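Local coordinates for single-strand DNA-binding protein (Agrobacterium tumefaciens, PDB 3BTP), which binds single-stranded DNA regardless of sequence and mediates nuclear uptake of the single-stranded T-DNA during Agrobacterium transformation of plant cells, at residues 506-509 / 510-514. Residues are numbered along the deposited sequence; the frame is centred on the assembly and turned at random.
Sequences MKLP and SDAAQ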
# COMPACT_ATOMS: atom_id res chain seq x y z
N MET A 506 -3.49 34.85 -5.06
CA MET A 506 -2.67 34.75 -6.25
C MET A 506 -3.41 33.96 -7.29
O MET A 506 -3.92 32.86 -7.04
CB MET A 506 -1.29 34.14 -5.92
CG MET A 506 -0.41 35.05 -5.04
SD MET A 506 -0.14 36.69 -5.77
CE MET A 506 -0.90 37.84 -4.63
N LYS A 507 -3.51 34.55 -8.47
CA LYS A 507 -4.03 33.86 -9.64
C LYS A 507 -3.12 32.64 -10.05
O LYS A 507 -1.87 32.73 -10.04
CB LYS A 507 -4.08 34.90 -10.77
CG LYS A 507 -5.08 34.62 -11.90
CD LYS A 507 -4.43 34.92 -13.34
CE LYS A 507 -3.17 34.02 -13.65
NZ LYS A 507 -2.93 33.73 -15.12
N LEU A 508 -3.74 31.51 -10.38
CA LEU A 508 -3.08 30.36 -10.96
C LEU A 508 -2.50 30.70 -12.32
O LEU A 508 -3.15 31.43 -13.06
CB LEU A 508 -4.10 29.26 -11.18
CG LEU A 508 -4.29 28.02 -10.31
CD1 LEU A 508 -4.01 28.21 -8.85
CD2 LEU A 508 -5.68 27.67 -10.50
N PRO A 509 -1.29 30.15 -12.66
CA PRO A 509 -0.83 30.27 -14.04
C PRO A 509 -1.86 29.57 -14.95
O PRO A 509 -2.57 28.65 -14.50
CB PRO A 509 0.51 29.53 -14.07
CG PRO A 509 0.92 29.32 -12.60
CD PRO A 509 -0.34 29.37 -11.82
N SER A 510 -1.95 30.02 -16.20
CA SER A 510 -2.96 29.54 -17.14
C SER A 510 -2.83 28.04 -17.51
O SER A 510 -3.84 27.32 -17.59
CB SER A 510 -3.08 30.48 -18.37
OG SER A 510 -1.80 30.85 -18.88
N ASP A 511 -1.60 27.55 -17.63
CA ASP A 511 -1.38 26.08 -17.82
C ASP A 511 -2.02 25.26 -16.68
O ASP A 511 -2.82 24.35 -16.93
CB ASP A 511 0.10 25.72 -18.10
CG ASP A 511 1.06 26.07 -16.97
OD1 ASP A 511 0.63 26.37 -15.85
OD2 ASP A 511 2.30 26.01 -17.18
N ALA A 512 -1.75 25.68 -15.43
CA ALA A 512 -2.36 25.08 -14.24
C ALA A 512 -3.87 25.21 -14.25
O ALA A 512 -4.62 24.26 -13.89
CB ALA A 512 -1.76 25.72 -13.02
N ALA A 513 -4.32 26.41 -14.63
CA ALA A 513 -5.74 26.76 -14.59
C ALA A 513 -6.56 25.90 -15.54
O ALA A 513 -7.58 25.36 -15.11
CB ALA A 513 -5.94 28.26 -14.88
N GLN A 514 -6.09 25.69 -16.78
CA GLN A 514 -6.80 24.78 -17.69
C GLN A 514 -6.78 23.28 -17.37
O GLN A 514 -7.70 22.57 -17.78
CB GLN A 514 -6.53 25.06 -19.18
CG GLN A 514 -5.19 24.69 -19.80
CD GLN A 514 -4.98 25.40 -21.19
OE1 GLN A 514 -5.72 26.34 -21.55
NE2 GLN A 514 -3.95 24.98 -21.93
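Pro-509 and Ala-513 close the first turn of the short helix 510-515, with the proline at its N-cap position. The evidence is backbone geometry: Pro-509 keeps an extended psi of 153°, whereas Ser-510 to Ala-513 have helical torsions, and Ala-513 N donates to Pro-509 O at 2.8 Å. That donor lies in the carbonyl plane, with a C=O...N angle of 156°. The next bond of the helix, from Gln-514 N to Ser-510 O, continues the pattern.

The tighter side centres on Pro-509 O, which Ala-512 CB and Ala-513 CB each approach to 3.4 Å; Ala-512 is buried. Apolar contacts lie beside it: the proline ring meets the Ala-512 methyl through CD, at 4.1 Å from CB, and Leu-508 brings CB to 4.3 Å from Ala-513 CB. Ile-482 of strand 480-485 touches Leu-508, Pro-509 and Ala-512, while Tyr-501 of helix 498-503 meets Leu-508 and Pro-509. The turn is thereby packed against a strand of the eight-stranded barrel and against the preceding helix.

The looser side carries Lys-507 and the exposed Ser-510. The lysine chain, bent at chi2 and chi3, carries its ammonium group forward alongside the chain toward the helix start, where NZ comes within 4.0 Å of Ser-510 N; its approach to Leu-508 O has too poor an angle for a hydrogen bond.

Asp-511 ties the helix start to Arg-485 at the end of barrel strand 480-485 and to Arg-491 of the short strand 491-492: OD2 forms salt bridges with both, which probably favour the ionised carboxylate. Its CG sits between the backbone N and carbonyl carbon (chi1 62°), folding the carboxylate back beside the helix start. There, on the proline side, OD1 lies 3.6 Å from Pro-509 CB.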